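Local structure of glucoamylase (Thermoanaerobacterium thermosaccharolyticum, 1LF6) at residues A[317-322]-A[339-344]; A[302-307]-A[651-656]; A[66-71]-A[381-386]. The protein hydrolyses terminal alpha-1,4-linked glucose from the non-reducing ends of glucan chains, releasing beta-D-glucose, as a glycoside hydrolase family 15 glucoamylase. One frame throughout, in Å; residues are numbered along the deposited sequence.

Contact 1 of 3, residues A[317-322]-A[339-344]; sequences YIASLS and LVWSRD
A319 and W341 make the tight spot: the alanine methyl CB comes within 3.6 Å of W341 CZ3, approaching the six-membered ring obliquely, and D344 OD1 borders the same methyl. The indole gets there because its CG lies beside the backbone N, anti to the carbonyl carbon (chi1 -85°), which brings the CE3-CZ3 side of the ring to the A319 methyl. Close by, the backbones meet through L339 O, which takes a weak, bent hydrogen bond from A319 N at 3.5 Å (135° at the hydrogen) and a CA-H contact from I318.

The rest is looser and is bridged by water. One water donates to Y317 O and L339 O and accepts from W341 N at 2.7 Å, lying in the indole plane at the ring edge. A second links A319 O to D344 OD1, donating to both, at 2.7 Å from D344 OD1. V340 merely leans its methyls on Y317 O.

The indole N-H turns away from all this: W341 NE1 bonds E438 OE2, the probable proton donor. Apolar contact and water bridges to backbone and carboxylate are thus consistent with holding the indole next to E438, with A319 one shell further out.

Contact 2 of 3, residues A[302-307]-A[651-656]; sequences MMILKA and PLNWAH
I304 lays its CD1 methyl over one face of the H656 imidazole, 4.2 Å from the ring centroid and 18° off the normal, a CH-pi contact displaced toward the CE1-NE2 rim. The hydrogen bond of H656 ND1 to S301 OG, about one turn back on the helix that carries I304, probably limits the turning of the ring. The other branch of I304, CG2, runs anti to the backbone N and diverges from CD1, crossing the P651 ring at an angle, 3.9 Å from its CG. It also touches N653 OD1 at 3.6 Å.

L305 and N653 run alongside in opposite senses: L305 CD2 rests 3.8 Å from N653 CB and 3.4 Å from N653 O, within the first turn of helix 653-668. The OD1 end of the amide stays against I304, while ND2 donates to I318 O. P651, preceded by a cis peptide, comes just before the N-cap residue L652, so the proline ring and the first helical turn both meet I304.

The C-terminal end of helix 296-306 thus meets the N-terminal end of helix 653-668 inside the (alpha/alpha) barrel. A351 of helix 342-355 adjoins L305, and V40 of strand 39-42, from the N-terminal beta domain, touches both I304 and P651.

Contact 3 of 3, residues A[66-71]-A[381-386]; sequences TIDTAD and NTWISG
D68 OD1 accepts the hydroxyl of T66 at 2.7 Å from OG1, met nearly along the C-O axis, while from the other segment the I384 CD1 methyl is modelled only 3.0 Å from this same oxygen, too close to be taken literally. T69 OG1 is a further neighbour of OD1, a weak partner at best. The second carboxylate oxygen, OD2, does the bridging: a water donates to it at 2.8 Å and accepts from I384 N at 2.6 Å, linking side chain to backbone across the interface.

I384 is the apolar half. Its CG1 stands between the backbone N and the carbonyl carbon (chi1 52°) and the chain is then fully extended, which carries CD1 to the carboxylate and to T66 CB, 3.7 Å away. The other branch, CG2, meets I67 CG2 at 4.1 Å. W383 joins at the side, its CE3 edge 3.9 Å from D68 OD2, with the oxygen near the ring plane; the indole itself is engaged by K387 in a cation-pi contact and by Y389 edge-to-face.

Each segment contains a type I turn, T66 to T69 and W383 to G386, and D68 and I384 project from them at one another. Replacing D68 by an alanine would take away both carboxylate oxygens, and would probably leave the T66 hydroxyl without this acceptor, break the water bridge to I384 N and open a gap beside I384 CD1.

The contact joins the N-terminal beta domain to a loop of the catalytic barrel, and I67 N bonds D310 OD1 alongside. Its chemistry is mixed: a carboxylate, likely ionised and steadied by a hydroxyl and a water, lies against an isoleucine, so these two segments meet through van der Waals contact and one water bridge instead of a direct ion pair.

Overall arrangement
Contacts 1 and 2 lie in the buried heart of the chain, centres about 10 Å apart and both inside the catalytic barrel; contact 3 is only partly buried and alone pairs the N-terminal domain with that barrel. Residues 317-322 tie them together: S320 OG probably bonds P651 O, and L321 CD1 packs on I67 CG1. On the other side V340 N probably bonds T382 O, so the lead-in to helix 342-355 runs beside the loop 381-386. Contact 2 is chiefly hydrocarbon between helix ends; contact 1 has two water bridges and an indole that reaches E438; contact 3 also has a water, bridging a carboxylate and a backbone N-H, and sets that carboxylate against an aliphatic chain.

Contact 1 of 3, residues A[317-322]-A[339-344]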
loop_
_atom_site.group_PDB
_atom_site.type_symbol
_atom_site.label_atom_id
_atom_site.label_comp_id
_atom_site.label_asym_id
_atom_site.label_seq_id
_atom_site.Cartn_x
_atom_site.Cartn_y
_atom_site.Cartn_z
ATOM N N TYR A 317 -3.876 1.709 9.917
ATOM C CA TYR A 317 -3.922 1.491 8.475
ATOM C C TYR A 317 -2.584 1.897 7.870
ATOM O O TYR A 317 -2.102 3.006 8.106
ATOM C CB TYR A 317 -5.060 2.307 7.856
ATOM C CG TYR A 317 -6.419 1.714 8.141
ATOM C CD1 TYR A 317 -6.932 0.695 7.343
ATOM C CD2 TYR A 317 -7.160 2.119 9.253
ATOM C CE1 TYR A 317 -8.147 0.085 7.643
ATOM C CE2 TYR A 317 -8.380 1.512 9.567
ATOM C CZ TYR A 317 -8.862 0.497 8.760
ATOM O OH TYR A 317 -10.050 -0.128 9.080
ATOM N N ILE A 318 -1.983 0.998 7.098
ATOM C CA ILE A 318 -0.691 1.283 6.485
ATOM C C ILE A 318 -0.802 2.020 5.155
ATOM O O ILE A 318 -1.882 2.128 4.573
ATOM C CB ILE A 318 0.135 -0.006 6.293
ATOM C CG1 ILE A 318 -0.606 -0.983 5.380
ATOM C CG2 ILE A 318 0.413 -0.650 7.650
ATOM C CD1 ILE A 318 0.233 -2.188 4.985
ATOM N N ALA A 319 0.332 2.524 4.680
ATOM C CA ALA A 319 0.388 3.286 3.438
ATOM C C ALA A 319 0.272 2.428 2.179
ATOM O O ALA A 319 -0.345 2.842 1.198
ATOM C CB ALA A 319 1.674 4.107 3.400
ATOM N N SER A 320 0.876 1.246 2.205
ATOM C CA SER A 320 0.831 0.339 1.065
ATOM C C SER A 320 1.349 -1.040 1.444
ATOM O O SER A 320 2.366 -1.165 2.129
ATOM C CB SER A 320 1.668 0.891 -0.088
ATOM O OG SER A 320 1.636 -0.002 -1.191
ATOM N N LEU A 321 0.652 -2.079 0.998
ATOM C CA LEU A 321 1.080 -3.433 1.307
ATOM C C LEU A 321 2.089 -3.905 0.262
ATOM O O LEU A 321 1.907 -4.939 -0.368
ATOM C CB LEU A 321 -0.128 -4.380 1.352
ATOM C CG LEU A 321 0.095 -5.732 2.043
ATOM C CD1 LEU A 321 0.533 -5.523 3.492
ATOM C CD2 LEU A 321 -1.192 -6.540 1.995
ATOM N N SER A 322 3.147 -3.126 0.073
ATOM C CA SER A 322 4.188 -3.476 -0.877
ATOM C C SER A 322 5.524 -2.915 -0.420
ATOM O O SER A 322 5.591 -2.159 0.547
ATOM C CB SER A 322 3.858 -2.937 -2.275
ATOM O OG SER A 322 3.877 -1.519 -2.316
ATOM N N LEU A 339 4.165 1.483 7.515
ATOM C CA LEU A 339 4.092 2.330 8.690
ATOM C C LEU A 339 2.773 3.083 8.650
ATOM O O LEU A 339 2.081 3.078 7.631
ATOM C CB LEU A 339 5.265 3.317 8.707
ATOM C CG LEU A 339 6.643 2.667 8.847
ATOM C CD1 LEU A 339 7.743 3.694 8.608
ATOM C CD2 LEU A 339 6.763 2.055 10.235
ATOM N N VAL A 340 2.426 3.720 9.760
ATOM C CA VAL A 340 1.184 4.471 9.852
ATOM C C VAL A 340 1.473 5.961 9.838
ATOM O O VAL A 340 2.206 6.467 10.688
ATOM C CB VAL A 340 0.410 4.132 11.164
ATOM C CG1 VAL A 340 -0.924 4.881 11.196
ATOM C CG2 VAL A 340 0.175 2.631 11.268
ATOM N N TRP A 341 0.912 6.652 8.855
ATOM C CA TRP A 341 1.064 8.101 8.734
ATOM C C TRP A 341 -0.291 8.728 9.017
ATOM O O TRP A 341 -1.309 8.330 8.446
ATOM C CB TRP A 341 1.481 8.502 7.318
ATOM C CG TRP A 341 2.952 8.447 7.030
ATOM C CD1 TRP A 341 3.851 9.476 7.136
ATOM C CD2 TRP A 341 3.677 7.333 6.499
ATOM N NE1 TRP A 341 5.088 9.070 6.689
ATOM C CE2 TRP A 341 5.012 7.761 6.293
ATOM C CE3 TRP A 341 3.328 6.011 6.171
ATOM C CZ2 TRP A 341 5.999 6.914 5.772
ATOM C CZ3 TRP A 341 4.310 5.170 5.652
ATOM C CH2 TRP A 341 5.633 5.628 5.457
ATOM N N SER A 342 -0.292 9.711 9.902
ATOM C CA SER A 342 -1.501 10.421 10.255
ATOM C C SER A 342 -2.187 10.964 8.995
ATOM O O SER A 342 -3.420 10.907 8.870
ATOM C CB SER A 342 -1.145 11.569 11.201
ATOM O OG SER A 342 -2.222 12.465 11.363
ATOM N N ARG A 343 -1.382 11.478 8.065
ATOM C CA ARG A 343 -1.901 12.045 6.823
ATOM C C ARG A 343 -2.638 10.986 6.009
ATOM O O ARG A 343 -3.821 11.140 5.706
ATOM C CB ARG A 343 -0.749 12.661 6.003
ATOM C CG ARG A 343 -1.136 13.136 4.600
ATOM C CD ARG A 343 0.050 13.773 3.869
ATOM N NE ARG A 343 1.290 13.024 4.091
ATOM C CZ ARG A 343 2.248 13.395 4.933
ATOM N NH1 ARG A 343 2.127 14.514 5.635
ATOM N NH2 ARG A 343 3.319 12.635 5.085
ATOM N N ASP A 344 -1.947 9.905 5.670
ATOM C CA ASP A 344 -2.572 8.842 4.892
ATOM C C ASP A 344 -3.800 8.273 5.598
ATOM O O ASP A 344 -4.832 8.050 4.975
ATOM C CB ASP A 344 -1.560 7.725 4.604
ATOM C CG ASP A 344 -0.399 8.204 3.742
ATOM O OD1 ASP A 344 -0.092 7.553 2.721
ATOM O OD2 ASP A 344 0.199 9.238 4.089
HETATM O O HOH W 1 -0.341 5.131 7.015
HETATM O O HOH W 2 -1.224 5.561 1.310
#

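Contact 2 of 3, residues A[302-307]-A[651-656]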
loop_
_atom_site.group_PDB
_atom_site.type_symbol
_atom_site.label_atom_id
_atom_site.label_comp_id
_atom_site.label_asym_id
_atom_site.label_seq_id
_atom_site.Cartn_x
_atom_site.Cartn_y
_atom_site.Cartn_z
ATOM N N MET A 302 -12.357 0.128 -1.749
ATOM C CA MET A 302 -12.797 0.013 -0.365
ATOM C C MET A 302 -12.349 -1.277 0.327
ATOM O O MET A 302 -12.069 -1.272 1.525
ATOM C CB MET A 302 -14.319 0.170 -0.271
ATOM C CG MET A 302 -14.820 1.583 -0.589
ATOM S SD MET A 302 -13.911 2.880 0.278
ATOM C CE MET A 302 -14.125 2.385 1.998
ATOM N N MET A 303 -12.275 -2.377 -0.415
ATOM C CA MET A 303 -11.839 -3.640 0.175
ATOM C C MET A 303 -10.343 -3.557 0.464
ATOM O O MET A 303 -9.873 -3.995 1.522
ATOM C CB MET A 303 -12.117 -4.807 -0.776
ATOM C CG MET A 303 -13.591 -4.974 -1.120
ATOM S SD MET A 303 -13.969 -6.481 -2.038
ATOM C CE MET A 303 -14.766 -7.370 -0.828
ATOM N N ILE A 304 -9.600 -2.996 -0.484
ATOM C CA ILE A 304 -8.161 -2.845 -0.323
ATOM C C ILE A 304 -7.879 -2.035 0.939
ATOM O O ILE A 304 -7.012 -2.402 1.733
ATOM C CB ILE A 304 -7.521 -2.145 -1.552
ATOM C CG1 ILE A 304 -7.535 -3.092 -2.749
ATOM C CG2 ILE A 304 -6.091 -1.702 -1.229
ATOM C CD1 ILE A 304 -6.986 -2.477 -4.018
ATOM N N LEU A 305 -8.617 -0.946 1.139
ATOM C CA LEU A 305 -8.422 -0.119 2.328
ATOM C C LEU A 305 -8.777 -0.940 3.559
ATOM O O LEU A 305 -8.027 -0.993 4.532
ATOM C CB LEU A 305 -9.304 1.137 2.265
ATOM C CG LEU A 305 -9.000 2.110 1.120
ATOM C CD1 LEU A 305 -9.911 3.323 1.228
ATOM C CD2 LEU A 305 -7.526 2.537 1.166
ATOM N N LYS A 306 -9.931 -1.593 3.498
ATOM C CA LYS A 306 -10.404 -2.423 4.594
ATOM C C LYS A 306 -9.354 -3.474 4.950
ATOM O O LYS A 306 -9.135 -3.778 6.118
ATOM C CB LYS A 306 -11.707 -3.110 4.184
ATOM C CG LYS A 306 -12.817 -2.962 5.192
ATOM C CD LYS A 306 -12.492 -3.683 6.466
ATOM C CE LYS A 306 -13.539 -3.425 7.539
ATOM N NZ LYS A 306 -13.180 -4.208 8.741
ATOM N N ALA A 307 -8.708 -4.022 3.927
ATOM C CA ALA A 307 -7.687 -5.049 4.110
ATOM C C ALA A 307 -6.317 -4.496 4.510
ATOM O O ALA A 307 -5.366 -5.265 4.675
ATOM C CB ALA A 307 -7.554 -5.869 2.830
ATOM N N PRO A 651 -0.623 -1.414 -3.878
ATOM C CA PRO A 651 -1.555 -0.287 -4.029
ATOM C C PRO A 651 -1.221 0.878 -3.100
ATOM O O PRO A 651 -0.842 0.658 -1.947
ATOM C CB PRO A 651 -2.913 -0.919 -3.691
ATOM C CG PRO A 651 -2.553 -2.018 -2.727
ATOM C CD PRO A 651 -1.306 -2.609 -3.357
ATOM N N LEU A 652 -1.336 2.112 -3.594
ATOM C CA LEU A 652 -1.094 3.278 -2.741
ATOM C C LEU A 652 -2.463 3.567 -2.143
ATOM O O LEU A 652 -3.352 4.092 -2.818
ATOM C CB LEU A 652 -0.599 4.492 -3.545
ATOM C CG LEU A 652 -0.244 5.723 -2.698
ATOM C CD1 LEU A 652 0.946 5.402 -1.801
ATOM C CD2 LEU A 652 0.092 6.908 -3.582
ATOM N N ASN A 653 -2.632 3.203 -0.879
ATOM C CA ASN A 653 -3.909 3.367 -0.197
ATOM C C ASN A 653 -4.505 4.766 -0.257
ATOM O O ASN A 653 -5.714 4.920 -0.420
ATOM C CB ASN A 653 -3.781 2.883 1.249
ATOM C CG ASN A 653 -3.515 1.383 1.329
ATOM O OD1 ASN A 653 -3.867 0.633 0.412
ATOM N ND2 ASN A 653 -2.910 0.939 2.422
ATOM N N TRP A 654 -3.660 5.781 -0.139
ATOM C CA TRP A 654 -4.115 7.161 -0.208
ATOM C C TRP A 654 -4.733 7.452 -1.585
ATOM O O TRP A 654 -5.746 8.165 -1.687
ATOM C CB TRP A 654 -2.924 8.084 0.079
ATOM C CG TRP A 654 -3.211 9.552 0.084
ATOM C CD1 TRP A 654 -4.421 10.168 -0.078
ATOM C CD2 TRP A 654 -2.244 10.597 0.216
ATOM N NE1 TRP A 654 -4.264 11.536 -0.059
ATOM C CE2 TRP A 654 -2.936 11.825 0.120
ATOM C CE3 TRP A 654 -0.854 10.615 0.406
ATOM C CZ2 TRP A 654 -2.283 13.058 0.206
ATOM C CZ3 TRP A 654 -0.207 11.836 0.490
ATOM C CH2 TRP A 654 -0.922 13.043 0.390
ATOM N N ALA A 655 -4.145 6.892 -2.639
ATOM C CA ALA A 655 -4.661 7.107 -3.987
ATOM C C ALA A 655 -6.028 6.434 -4.173
ATOM O O ALA A 655 -6.910 6.968 -4.843
ATOM C CB ALA A 655 -3.673 6.578 -5.015
ATOM N N HIS A 656 -6.198 5.254 -3.591
ATOM C CA HIS A 656 -7.474 4.559 -3.688
ATOM C C HIS A 656 -8.527 5.320 -2.897
ATOM O O HIS A 656 -9.689 5.387 -3.297
ATOM C CB HIS A 656 -7.333 3.122 -3.182
ATOM C CG HIS A 656 -6.792 2.183 -4.216
ATOM N ND1 HIS A 656 -7.557 1.721 -5.267
ATOM C CD2 HIS A 656 -5.547 1.692 -4.413
ATOM C CE1 HIS A 656 -6.802 0.991 -6.071
ATOM N NE2 HIS A 656 -5.578 0.958 -5.576
#

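Contact 3 of 3, residues A[66-71]-A[381-386]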
loop_
_atom_site.group_PDB
_atom_site.type_symbol
_atom_site.label_atom_id
_atom_site.label_comp_id
_atom_site.label_asym_id
_atom_site.label_seq_id
_atom_site.Cartn_x
_atom_site.Cartn_y
_atom_site.Cartn_z
ATOM N N THR A 66 1.021 -9.963 11.768
ATOM C CA THR A 66 0.662 -8.553 11.690
ATOM C C THR A 66 0.892 -8.078 10.264
ATOM O O THR A 66 1.699 -8.654 9.532
ATOM C CB THR A 66 1.514 -7.690 12.634
ATOM O OG1 THR A 66 2.891 -7.831 12.280
ATOM C CG2 THR A 66 1.310 -8.114 14.088
ATOM N N ILE A 67 0.200 -7.014 9.880
ATOM C CA ILE A 67 0.308 -6.495 8.526
ATOM C C ILE A 67 1.676 -5.897 8.170
ATOM O O ILE A 67 1.914 -5.552 7.018
ATOM C CB ILE A 67 -0.824 -5.471 8.257
ATOM C CG1 ILE A 67 -1.086 -5.365 6.756
ATOM C CG2 ILE A 67 -0.471 -4.118 8.875
ATOM C CD1 ILE A 67 -2.348 -4.594 6.430
ATOM N N ASP A 68 2.575 -5.779 9.145
ATOM C CA ASP A 68 3.909 -5.246 8.865
ATOM C C ASP A 68 4.971 -6.328 9.053
ATOM O O ASP A 68 6.167 -6.040 9.132
ATOM C CB ASP A 68 4.213 -4.028 9.752
ATOM C CG ASP A 68 4.535 -4.402 11.188
ATOM O OD1 ASP A 68 4.074 -5.465 11.656
ATOM O OD2 ASP A 68 5.243 -3.616 11.858
ATOM N N THR A 69 4.525 -7.580 9.112
ATOM C CA THR A 69 5.439 -8.707 9.267
ATOM C C THR A 69 5.363 -9.624 8.046
ATOM O O THR A 69 4.531 -10.536 7.984
ATOM C CB THR A 69 5.117 -9.525 10.537
ATOM O OG1 THR A 69 5.039 -8.643 11.660
ATOM C CG2 THR A 69 6.219 -10.557 10.807
ATOM N N ALA A 70 6.216 -9.358 7.062
ATOM C CA ALA A 70 6.264 -10.168 5.855
ATOM C C ALA A 70 7.099 -11.394 6.200
ATOM O O ALA A 70 8.123 -11.288 6.872
ATOM C CB ALA A 70 6.905 -9.388 4.721
ATOM N N ASP A 71 6.656 -12.557 5.745
ATOM C CA ASP A 71 7.350 -13.803 6.038
ATOM C C ASP A 71 7.703 -14.564 4.778
ATOM O O ASP A 71 8.474 -15.520 4.817
ATOM C CB ASP A 71 6.464 -14.691 6.908
ATOM C CG ASP A 71 6.098 -14.044 8.218
ATOM O OD1 ASP A 71 4.890 -13.867 8.476
ATOM O OD2 ASP A 71 7.019 -13.712 8.993
ATOM N N ASN A 381 5.747 9.382 11.707
ATOM C CA ASN A 381 5.023 8.150 11.445
ATOM C C ASN A 381 5.293 7.191 12.597
ATOM O O ASN A 381 6.183 7.426 13.415
ATOM C CB ASN A 381 5.431 7.536 10.093
ATOM C CG ASN A 381 6.936 7.364 9.946
ATOM O OD1 ASN A 381 7.467 7.389 8.836
ATOM N ND2 ASN A 381 7.622 7.177 11.057
ATOM N N THR A 382 4.512 6.122 12.671
ATOM C CA THR A 382 4.675 5.146 13.739
ATOM C C THR A 382 4.527 3.732 13.207
ATOM O O THR A 382 3.969 3.518 12.128
ATOM C CB THR A 382 3.594 5.314 14.819
ATOM O OG1 THR A 382 2.307 5.186 14.205
ATOM C CG2 THR A 382 3.692 6.668 15.498
ATOM N N TRP A 383 5.027 2.768 13.974
ATOM C CA TRP A 383 4.871 1.370 13.606
ATOM C C TRP A 383 3.403 1.116 13.920
ATOM O O TRP A 383 2.775 1.910 14.622
ATOM C CB TRP A 383 5.724 0.468 14.493
ATOM C CG TRP A 383 7.178 0.734 14.409
ATOM C CD1 TRP A 383 7.885 1.655 15.124
ATOM C CD2 TRP A 383 8.120 0.058 13.573
ATOM N NE1 TRP A 383 9.217 1.592 14.788
ATOM C CE2 TRP A 383 9.388 0.620 13.837
ATOM C CE3 TRP A 383 8.015 -0.968 12.624
ATOM C CZ2 TRP A 383 10.551 0.188 13.187
ATOM C CZ3 TRP A 383 9.167 -1.398 11.976
ATOM C CH2 TRP A 383 10.422 -0.819 12.263
ATOM N N ILE A 384 2.854 0.021 13.417
ATOM C CA ILE A 384 1.455 -0.273 13.687
ATOM C C ILE A 384 1.185 -0.410 15.188
ATOM O O ILE A 384 0.059 -0.216 15.641
ATOM C CB ILE A 384 1.001 -1.549 12.947
ATOM C CG1 ILE A 384 1.963 -2.705 13.231
ATOM C CG2 ILE A 384 0.943 -1.270 11.452
ATOM C CD1 ILE A 384 1.583 -3.994 12.518
ATOM N N SER A 385 2.228 -0.726 15.954
ATOM C CA SER A 385 2.104 -0.872 17.401
ATOM C C SER A 385 1.782 0.477 18.039
ATOM O O SER A 385 1.272 0.543 19.159
ATOM C CB SER A 385 3.413 -1.394 17.996
ATOM O OG SER A 385 4.439 -0.424 17.854
ATOM N N GLY A 386 2.094 1.551 17.318
ATOM C CA GLY A 386 1.852 2.885 17.828
ATOM C C GLY A 386 3.149 3.563 18.241
ATOM O O GLY A 386 3.164 4.757 18.543
HETATM O O HOH W 3 4.463 -0.924 11.628
#